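Side-chain contacts in 3-hydroxyisobutyrate dehydrogenase (Thermus thermophilus, PDB 2CVZ), which probably catalyses the NADP-dependent oxidation of 3-hydroxyisobutyrate to methylmalonate semialdehyde, a step in valine breakdown: residues C[175-180]-C[257-262]; C[219-224]-C[279-284]; C[238-243]-C[252-257]. One frame throughout, in Å; residues are numbered along the deposited sequence.

Contact 1. Residues C[175-180]-C[257-262]; sequences NLWAAG and REVYEM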
loop_
_atom_site.group_PDB
_atom_site.type_symbol
_atom_site.label_atom_id
_atom_site.label_comp_id
_atom_site.label_asym_id
_atom_site.label_seq_id
_atom_site.Cartn_x
_atom_site.Cartn_y
_atom_site.Cartn_z
ATOM N N ASN C 175 8.608 -7.352 -8.623
ATOM C CA ASN C 175 10.038 -7.569 -8.458
ATOM C C ASN C 175 10.846 -6.374 -8.941
ATOM O O ASN C 175 11.756 -5.906 -8.256
ATOM C CB ASN C 175 10.477 -8.820 -9.221
ATOM C CG ASN C 175 9.821 -10.086 -8.699
ATOM O OD1 ASN C 175 9.198 -10.087 -7.634
ATOM N ND2 ASN C 175 9.970 -11.175 -9.440
ATOM N N LEU C 176 10.499 -5.885 -10.127
ATOM C CA LEU C 176 11.193 -4.762 -10.740
ATOM C C LEU C 176 11.040 -3.458 -9.968
ATOM O O LEU C 176 12.015 -2.742 -9.748
ATOM C CB LEU C 176 10.691 -4.578 -12.175
ATOM C CG LEU C 176 11.200 -3.376 -12.975
ATOM C CD1 LEU C 176 12.717 -3.441 -13.128
ATOM C CD2 LEU C 176 10.534 -3.377 -14.343
ATOM N N TRP C 177 9.817 -3.149 -9.553
ATOM C CA TRP C 177 9.570 -1.914 -8.821
ATOM C C TRP C 177 10.208 -1.905 -7.437
ATOM O O TRP C 177 10.835 -0.922 -7.050
ATOM C CB TRP C 177 8.065 -1.658 -8.711
ATOM C CG TRP C 177 7.736 -0.359 -8.035
ATOM C CD1 TRP C 177 7.625 -0.137 -6.692
ATOM C CD2 TRP C 177 7.508 0.904 -8.670
ATOM N NE1 TRP C 177 7.342 1.183 -6.451
ATOM C CE2 TRP C 177 7.264 1.846 -7.648
ATOM C CE3 TRP C 177 7.488 1.332 -10.005
ATOM C CZ2 TRP C 177 7.002 3.194 -7.916
ATOM C CZ3 TRP C 177 7.227 2.675 -10.272
ATOM C CH2 TRP C 177 6.987 3.588 -9.229
ATOM N N ALA C 178 10.056 -2.998 -6.693
ATOM C CA ALA C 178 10.631 -3.078 -5.355
ATOM C C ALA C 178 12.145 -2.937 -5.424
ATOM O O ALA C 178 12.757 -2.272 -4.586
ATOM C CB ALA C 178 10.256 -4.403 -4.691
ATOM N N ALA C 179 12.753 -3.574 -6.419
ATOM C CA ALA C 179 14.197 -3.482 -6.583
ATOM C C ALA C 179 14.541 -2.007 -6.796
ATOM O O ALA C 179 15.535 -1.507 -6.269
ATOM C CB ALA C 179 14.644 -4.308 -7.772
ATOM N N GLY C 180 13.700 -1.322 -7.566
ATOM C CA GLY C 180 13.904 0.091 -7.830
ATOM C C GLY C 180 13.858 0.914 -6.555
ATOM O O GLY C 180 14.730 1.757 -6.321
ATOM N N ARG C 257 -0.369 -2.562 -9.392
ATOM C CA ARG C 257 -1.093 -2.003 -10.534
ATOM C C ARG C 257 -1.195 -0.484 -10.431
ATOM O O ARG C 257 -1.086 0.222 -11.433
ATOM C CB ARG C 257 -2.508 -2.579 -10.640
ATOM C CG ARG C 257 -3.189 -2.275 -11.989
ATOM C CD ARG C 257 -4.646 -1.843 -11.827
ATOM N NE ARG C 257 -4.766 -0.445 -11.421
ATOM C CZ ARG C 257 -4.627 0.591 -12.244
ATOM N NH1 ARG C 257 -4.366 0.398 -13.534
ATOM N NH2 ARG C 257 -4.738 1.825 -11.778
ATOM N N GLU C 258 -1.405 0.018 -9.216
ATOM C CA GLU C 258 -1.538 1.457 -9.021
ATOM C C GLU C 258 -0.237 2.229 -9.260
ATOM O O GLU C 258 -0.255 3.288 -9.901
ATOM C CB GLU C 258 -2.075 1.756 -7.615
ATOM C CG GLU C 258 -3.386 1.043 -7.281
ATOM C CD GLU C 258 -4.466 1.249 -8.332
ATOM O OE1 GLU C 258 -4.689 2.402 -8.745
ATOM O OE2 GLU C 258 -5.104 0.254 -8.741
ATOM N N VAL C 259 0.888 1.714 -8.765
ATOM C CA VAL C 259 2.154 2.415 -8.966
ATOM C C VAL C 259 2.567 2.426 -10.438
ATOM O O VAL C 259 3.091 3.428 -10.929
ATOM C CB VAL C 259 3.301 1.828 -8.088
ATOM C CG1 VAL C 259 2.903 1.895 -6.614
ATOM C CG2 VAL C 259 3.629 0.402 -8.504
ATOM N N TYR C 260 2.332 1.330 -11.156
ATOM C CA TYR C 260 2.681 1.315 -12.574
ATOM C C TYR C 260 1.740 2.219 -13.360
ATOM O O TYR C 260 2.114 2.746 -14.406
ATOM C CB TYR C 260 2.665 -0.114 -13.131
ATOM C CG TYR C 260 3.982 -0.827 -12.904
ATOM C CD1 TYR C 260 5.039 -0.688 -13.807
ATOM C CD2 TYR C 260 4.194 -1.590 -11.757
ATOM C CE1 TYR C 260 6.275 -1.290 -13.569
ATOM C CE2 TYR C 260 5.425 -2.193 -11.508
ATOM C CZ TYR C 260 6.459 -2.038 -12.419
ATOM O OH TYR C 260 7.671 -2.630 -12.172
ATOM N N GLU C 261 0.516 2.401 -12.863
ATOM C CA GLU C 261 -0.419 3.298 -13.538
ATOM C C GLU C 261 0.164 4.704 -13.420
ATOM O O GLU C 261 0.112 5.488 -14.368
ATOM C CB GLU C 261 -1.801 3.265 -12.879
ATOM C CG GLU C 261 -2.813 4.205 -13.551
ATOM C CD GLU C 261 -3.269 3.717 -14.920
ATOM O OE1 GLU C 261 -3.424 4.553 -15.835
ATOM O OE2 GLU C 261 -3.490 2.500 -15.083
HETATM N N MSE C 262 0.720 5.013 -12.251
HETATM C CA MSE C 262 1.336 6.318 -12.011
HETATM C C MSE C 262 2.465 6.525 -13.009
HETATM O O MSE C 262 2.586 7.586 -13.623
HETATM C CB MSE C 262 1.929 6.394 -10.605
HETATM C CG MSE C 262 0.937 6.265 -9.470
HETATM SE SE MSE C 262 1.889 6.262 -7.799
HETATM C CE MSE C 262 0.395 5.853 -6.614
#
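Trp177 and Tyr260 mark where helix 160-188 meets helix 251-267, their CA atoms 8.5 Å apart; the short segment axes pass at 11.2 Å and cross steeply, at 72°. Side chains therefore fill the space between the helices. With CG anti to the backbone N (chi1 -177°), Trp177 directs its indole at helix 251-267, and Val259 closes over it: CG2 of Val259 stands 4.0 Å from the centroid of the Trp177 five-membered ring, nearly on the normal, a CH-pi contact. The six-membered ring of Trp177 turns its edge to the face of Tyr260 in an edge-to-face pair, with the planes at 61° and the centroids 5.6 Å apart. CE2 of Tyr260 also touches CB of Trp177 at 3.9 Å. The phenol end reaches the backbone of helix 160-188, where Tyr260 OH lies 3.6 Å from Leu176 CB and hydrogen-bonds Ala173 O one turn earlier. The indole's polar edge is satisfied too, since Trp177 NE1 bonds Glu181 OE2. Leu277 and Leu280 of helix 276-284 extend the apolar cluster, while Leu252 and Pro251 of a second subunit pack on Trp177 and Val259 respectively. This aromatic-aliphatic cluster thus continues into the subunit interface from the helical C-terminal domain characteristic of the beta-hydroxyacid dehydrogenase family, built against its long helix 160-188.

Contact 2. Residues C[219-224]-C[279-284]; sequences LTRAFP and LLERWG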
loop_
_atom_site.group_PDB
_atom_site.type_symbol
_atom_site.label_atom_id
_atom_site.label_comp_id
_atom_site.label_asym_id
_atom_site.label_seq_id
_atom_site.Cartn_x
_atom_site.Cartn_y
_atom_site.Cartn_z
ATOM N N LEU C 219 21.330 0.885 -15.203
ATOM C CA LEU C 219 22.680 1.315 -14.863
ATOM C C LEU C 219 23.412 1.891 -16.073
ATOM O O LEU C 219 24.195 2.834 -15.943
ATOM C CB LEU C 219 23.472 0.143 -14.269
ATOM C CG LEU C 219 23.232 -0.166 -12.785
ATOM C CD1 LEU C 219 21.746 -0.319 -12.497
ATOM C CD2 LEU C 219 23.979 -1.431 -12.413
ATOM N N THR C 220 23.143 1.326 -17.245
ATOM C CA THR C 220 23.765 1.762 -18.493
ATOM C C THR C 220 23.107 3.023 -19.044
ATOM O O THR C 220 23.676 3.707 -19.901
ATOM C CB THR C 220 23.644 0.681 -19.575
ATOM O OG1 THR C 220 22.257 0.405 -19.809
ATOM C CG2 THR C 220 24.347 -0.595 -19.143
ATOM N N ARG C 221 21.906 3.315 -18.549
ATOM C CA ARG C 221 21.127 4.469 -18.987
ATOM C C ARG C 221 20.631 4.245 -20.411
ATOM O O ARG C 221 20.115 5.162 -21.049
ATOM C CB ARG C 221 21.966 5.757 -18.935
ATOM C CG ARG C 221 22.689 5.988 -17.620
ATOM C CD ARG C 221 21.762 5.772 -16.432
ATOM N NE ARG C 221 20.619 6.677 -16.439
ATOM C CZ ARG C 221 19.570 6.553 -15.632
ATOM N NH1 ARG C 221 19.521 5.555 -14.757
ATOM N NH2 ARG C 221 18.574 7.425 -15.691
ATOM N N ALA C 222 20.782 3.017 -20.897
ATOM C CA ALA C 222 20.369 2.662 -22.251
ATOM C C ALA C 222 18.856 2.715 -22.451
ATOM O O ALA C 222 18.372 3.238 -23.459
ATOM C CB ALA C 222 20.888 1.271 -22.605
ATOM N N PHE C 223 18.120 2.158 -21.494
ATOM C CA PHE C 223 16.664 2.125 -21.551
ATOM C C PHE C 223 16.130 1.778 -22.938
ATOM O O PHE C 223 15.371 2.544 -23.537
ATOM C CB PHE C 223 16.092 3.467 -21.088
ATOM C CG PHE C 223 16.222 3.699 -19.612
ATOM C CD1 PHE C 223 15.463 2.957 -18.711
ATOM C CD2 PHE C 223 17.111 4.647 -19.117
ATOM C CE1 PHE C 223 15.587 3.157 -17.338
ATOM C CE2 PHE C 223 17.244 4.856 -17.744
ATOM C CZ PHE C 223 16.479 4.108 -16.853
ATOM N N PRO C 224 16.525 0.613 -23.474
ATOM C CA PRO C 224 16.040 0.228 -24.800
ATOM C C PRO C 224 14.538 -0.027 -24.761
ATOM O O PRO C 224 13.989 -0.405 -23.724
ATOM C CB PRO C 224 16.843 -1.036 -25.106
ATOM C CG PRO C 224 17.050 -1.636 -23.748
ATOM C CD PRO C 224 17.416 -0.421 -22.918
ATOM N N LEU C 279 10.611 7.112 -12.829
ATOM C CA LEU C 279 9.740 7.856 -11.924
ATOM C C LEU C 279 10.358 7.900 -10.533
ATOM O O LEU C 279 10.299 8.922 -9.843
ATOM C CB LEU C 279 8.352 7.210 -11.863
ATOM C CG LEU C 279 7.316 7.909 -10.976
ATOM C CD1 LEU C 279 7.205 9.378 -11.368
ATOM C CD2 LEU C 279 5.970 7.211 -11.119
ATOM N N LEU C 280 10.959 6.787 -10.123
ATOM C CA LEU C 280 11.605 6.707 -8.819
ATOM C C LEU C 280 12.854 7.582 -8.813
ATOM O O LEU C 280 13.180 8.209 -7.803
ATOM C CB LEU C 280 11.976 5.256 -8.496
ATOM C CG LEU C 280 10.788 4.311 -8.293
ATOM C CD1 LEU C 280 11.277 2.874 -8.159
ATOM C CD2 LEU C 280 10.012 4.738 -7.048
ATOM N N GLU C 281 13.553 7.626 -9.943
ATOM C CA GLU C 281 14.758 8.444 -10.052
ATOM C C GLU C 281 14.342 9.907 -10.008
ATOM O O GLU C 281 15.040 10.747 -9.439
ATOM C CB GLU C 281 15.489 8.154 -11.360
ATOM C CG GLU C 281 15.914 6.705 -11.517
ATOM C CD GLU C 281 16.724 6.475 -12.779
ATOM O OE1 GLU C 281 16.299 6.955 -13.852
ATOM O OE2 GLU C 281 17.779 5.810 -12.697
ATOM N N ARG C 282 13.199 10.196 -10.622
ATOM C CA ARG C 282 12.647 11.546 -10.645
ATOM C C ARG C 282 12.438 12.019 -9.212
ATOM O O ARG C 282 12.962 13.055 -8.802
ATOM C CB ARG C 282 11.309 11.547 -11.397
ATOM C CG ARG C 282 10.338 12.647 -10.981
ATOM C CD ARG C 282 10.097 13.637 -12.102
ATOM N NE ARG C 282 9.420 13.048 -13.255
ATOM C CZ ARG C 282 8.103 12.883 -13.360
ATOM N NH1 ARG C 282 7.297 13.259 -12.376
ATOM N NH2 ARG C 282 7.590 12.357 -14.463
ATOM N N TRP C 283 11.673 11.248 -8.448
ATOM C CA TRP C 283 11.392 11.595 -7.061
ATOM C C TRP C 283 12.649 11.611 -6.203
ATOM O O TRP C 283 12.833 12.499 -5.374
ATOM C CB TRP C 283 10.387 10.611 -6.451
ATOM C CG TRP C 283 9.034 10.629 -7.084
ATOM C CD1 TRP C 283 8.413 11.697 -7.670
ATOM C CD2 TRP C 283 8.098 9.547 -7.130
ATOM N NE1 TRP C 283 7.146 11.345 -8.077
ATOM C CE2 TRP C 283 6.927 10.031 -7.756
ATOM C CE3 TRP C 283 8.134 8.214 -6.698
ATOM C CZ2 TRP C 283 5.802 9.229 -7.961
ATOM C CZ3 TRP C 283 7.013 7.416 -6.902
ATOM C CH2 TRP C 283 5.862 7.928 -7.529
ATOM N N GLY C 284 13.513 10.624 -6.407
ATOM C CA GLY C 284 14.732 10.534 -5.628
ATOM C C GLY C 284 15.753 11.614 -5.922
ATOM O O GLY C 284 16.594 11.913 -5.080
#
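The Arg221 guanidinium meets the Glu281 carboxylate at its edge, while one of its faces lies against Phe223, whose CE2 sits 3.5 Å above the guanidinium centre. The phenyl ring is turned so that its own edge points at Arg221 CZ; the two groups thus meet edge onto face. Across the contact the grip is end-on and bidentate. Arg221 NH1 donates to the syn lone pair of Glu281 OE2 at 2.7 Å, and Arg221 NH2 donates almost straight (174°) to Glu281 OE1 at 3.0 Å. The guanidinium and carboxylate planes are twisted 33° apart, so the pairing is not coplanar. Glu281 reaches across with an extended chain beyond CG (chi2 -176°), whereas Arg221 folds twice, at chi2 and chi3, to bring its head round. Phe223 CZ comes within 4.1 Å of Glu281 OE1, flanking the ion pair with carbon; its ring also makes a cation-pi contact with Arg278. Glu281 OE2 takes a second hydrogen bond, from the backbone N of Ile288, and Arg221 NH1 has a weak one to Val218 O. The guanidinium and the Ile288 N-H beside the carboxylate would probably favour its ionised form.

Arg221 has positive phi as the chain leaves helix 214-219, and next to it an ST turn forms, Ala222 N bonding Thr220 OG1 at 3.2 Å. The salt bridge pins this loop, which leads on to helix 229-243, to the last helix, 276-284. Val218 of helix 214-219 packs on both Phe223 and Glu281, and in the C-terminal tail after helix 276-284, Glu287 touches Glu281 and Arg289 touches Arg221.

Contact 3. Residues C[238-243]-C[252-257]; sequences IAMGVL and LLRLAR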
loop_
_atom_site.group_PDB
_atom_site.type_symbol
_atom_site.label_atom_id
_atom_site.label_comp_id
_atom_site.label_asym_id
_atom_site.label_seq_id
_atom_site.Cartn_x
_atom_site.Cartn_y
_atom_site.Cartn_z
ATOM N N ILE C 238 -5.221 -7.211 -16.234
ATOM C CA ILE C 238 -5.734 -8.566 -16.401
ATOM C C ILE C 238 -5.448 -9.366 -15.133
ATOM O O ILE C 238 -6.267 -10.186 -14.703
ATOM C CB ILE C 238 -5.071 -9.265 -17.615
ATOM C CG1 ILE C 238 -5.403 -8.496 -18.895
ATOM C CG2 ILE C 238 -5.562 -10.710 -17.725
ATOM C CD1 ILE C 238 -4.693 -9.016 -20.135
ATOM N N ALA C 239 -4.289 -9.121 -14.530
ATOM C CA ALA C 239 -3.921 -9.815 -13.302
ATOM C C ALA C 239 -4.907 -9.477 -12.178
ATOM O O ALA C 239 -5.230 -10.333 -11.353
ATOM C CB ALA C 239 -2.509 -9.437 -12.888
HETATM N N MSE C 240 -5.378 -8.234 -12.144
HETATM C CA MSE C 240 -6.338 -7.824 -11.121
HETATM C C MSE C 240 -7.633 -8.616 -11.317
HETATM O O MSE C 240 -8.335 -8.933 -10.357
HETATM C CB MSE C 240 -6.632 -6.321 -11.219
HETATM C CG MSE C 240 -5.414 -5.411 -11.022
HETATM SE SE MSE C 240 -4.430 -5.743 -9.381
HETATM C CE MSE C 240 -3.033 -6.877 -10.113
ATOM N N GLY C 241 -7.943 -8.928 -12.571
ATOM C CA GLY C 241 -9.139 -9.693 -12.876
ATOM C C GLY C 241 -8.991 -11.112 -12.364
ATOM O O GLY C 241 -9.962 -11.741 -11.957
ATOM N N VAL C 242 -7.764 -11.618 -12.384
ATOM C CA VAL C 242 -7.500 -12.964 -11.896
ATOM C C VAL C 242 -7.651 -12.977 -10.375
ATOM O O VAL C 242 -8.176 -13.932 -9.802
ATOM C CB VAL C 242 -6.081 -13.429 -12.288
ATOM C CG1 VAL C 242 -5.793 -14.798 -11.681
ATOM C CG2 VAL C 242 -5.958 -13.473 -13.813
ATOM N N LEU C 243 -7.194 -11.908 -9.727
ATOM C CA LEU C 243 -7.306 -11.799 -8.274
ATOM C C LEU C 243 -8.769 -11.636 -7.863
ATOM O O LEU C 243 -9.147 -11.997 -6.749
ATOM C CB LEU C 243 -6.504 -10.599 -7.757
ATOM C CG LEU C 243 -4.991 -10.615 -7.987
ATOM C CD1 LEU C 243 -4.390 -9.299 -7.518
ATOM C CD2 LEU C 243 -4.364 -11.786 -7.243
ATOM N N LEU C 252 -0.039 -6.533 -1.970
ATOM C CA LEU C 252 1.103 -6.185 -2.809
ATOM C C LEU C 252 0.783 -6.121 -4.295
ATOM O O LEU C 252 1.129 -5.145 -4.963
ATOM C CB LEU C 252 2.273 -7.147 -2.575
ATOM C CG LEU C 252 2.944 -7.095 -1.198
ATOM C CD1 LEU C 252 4.213 -7.939 -1.227
ATOM C CD2 LEU C 252 3.294 -5.659 -0.840
ATOM N N LEU C 253 0.123 -7.144 -4.822
ATOM C CA LEU C 253 -0.205 -7.142 -6.239
ATOM C C LEU C 253 -1.184 -6.025 -6.600
ATOM O O LEU C 253 -1.073 -5.422 -7.666
ATOM C CB LEU C 253 -0.760 -8.503 -6.659
ATOM C CG LEU C 253 0.240 -9.664 -6.565
ATOM C CD1 LEU C 253 -0.397 -10.924 -7.140
ATOM C CD2 LEU C 253 1.518 -9.320 -7.328
ATOM N N ARG C 254 -2.135 -5.740 -5.714
ATOM C CA ARG C 254 -3.094 -4.670 -5.980
ATOM C C ARG C 254 -2.358 -3.334 -6.081
ATOM O O ARG C 254 -2.605 -2.548 -6.994
ATOM C CB ARG C 254 -4.139 -4.589 -4.863
ATOM C CG ARG C 254 -5.088 -5.777 -4.791
ATOM C CD ARG C 254 -6.109 -5.805 -5.932
ATOM N NE ARG C 254 -7.099 -6.863 -5.716
ATOM C CZ ARG C 254 -7.961 -7.305 -6.627
ATOM N NH1 ARG C 254 -7.983 -6.791 -7.853
ATOM N NH2 ARG C 254 -8.806 -8.275 -6.310
ATOM N N LEU C 255 -1.456 -3.080 -5.135
ATOM C CA LEU C 255 -0.696 -1.833 -5.131
ATOM C C LEU C 255 0.208 -1.720 -6.357
ATOM O O LEU C 255 0.431 -0.624 -6.884
ATOM C CB LEU C 255 0.147 -1.729 -3.857
ATOM C CG LEU C 255 -0.241 -0.614 -2.880
ATOM C CD1 LEU C 255 0.027 0.745 -3.519
ATOM C CD2 LEU C 255 -1.716 -0.749 -2.501
ATOM N N ALA C 256 0.730 -2.854 -6.809
ATOM C CA ALA C 256 1.602 -2.864 -7.979
ATOM C C ALA C 256 0.908 -2.245 -9.192
ATOM O O ALA C 256 1.524 -1.486 -9.940
ATOM C CB ALA C 256 2.036 -4.292 -8.295
ATOM N N ARG C 257 -0.369 -2.562 -9.392
ATOM C CA ARG C 257 -1.093 -2.003 -10.534
ATOM C C ARG C 257 -1.195 -0.484 -10.431
ATOM O O ARG C 257 -1.086 0.222 -11.433
ATOM C CB ARG C 257 -2.508 -2.579 -10.640
ATOM C CG ARG C 257 -3.189 -2.275 -11.989
ATOM C CD ARG C 257 -4.646 -1.843 -11.827
ATOM N NE ARG C 257 -4.766 -0.445 -11.421
ATOM C CZ ARG C 257 -4.627 0.591 -12.244
ATOM N NH1 ARG C 257 -4.366 0.398 -13.534
ATOM N NH2 ARG C 257 -4.738 1.825 -11.778
#
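Met240 and Arg254 face each other, CA atoms 6.8 Å apart, where the ends of helices 229-243 and 251-267 run nearly antiparallel, at 153°, with segment axes 10.1 Å apart. Met240, a selenomethionine, lies at the middle of the contact, against Leu253, Arg254 and Arg257: bent at chi2 and chi3, it curls against the other helix until CE lies 3.5 Å from Leu253 O and SE rests beside the CA of Arg254. Its CG meets the aliphatic part of Arg257, 3.7 Å from CD, the two chains passing at a slant. The pair of helices, joined by a short loop, makes a helical hairpin in the C-terminal domain, and Val174 of helix 160-188 packs on Leu253. Near the loop, Leu243 crosses Leu253 at about a right angle, its CD1 3.8 Å from Leu253 CB. Leu243 CB also lies over one face of the Arg254 guanidinium, 3.6 Å from NH2, so that a charged group is partly sheathed in carbon. Arg254, bent at chi2 (-72°), reaches across from one helix to the other, and its NH1 makes a weak hydrogen bond (3.3 Å, 130°) to Met240 O. Stronger polar ties lie beyond: NH2 forms a salt bridge with Asp244 in the connecting loop, and NE forms another with Glu258 of a third subunit. Glu181 of a second subunit meanwhile accepts hydrogen bonds from the backbone N of Leu252 and of Leu253.

All three contacts are largely buried and lie in the helical C-terminal half, away from the nucleotide-binding strands. Contacts 1 and 3 share helix 251-267, which meets helix 160-188 in the first and helix 229-243 in the other; Arg257 lies in both residue ranges but packs across only in contact 3. Contact 1 is carried by aromatic and aliphatic groups, contact 3 by apolar chains and two buried arginines, whose charged ends are paired elsewhere. Contact 2, the smallest, uses an ion pair to join a loop to helix 276-284; only its Arg221 is partly exposed. It meets contact 1 where Leu279 and Leu280 pack on Trp177, but not contact 3. Each borders the second subunit.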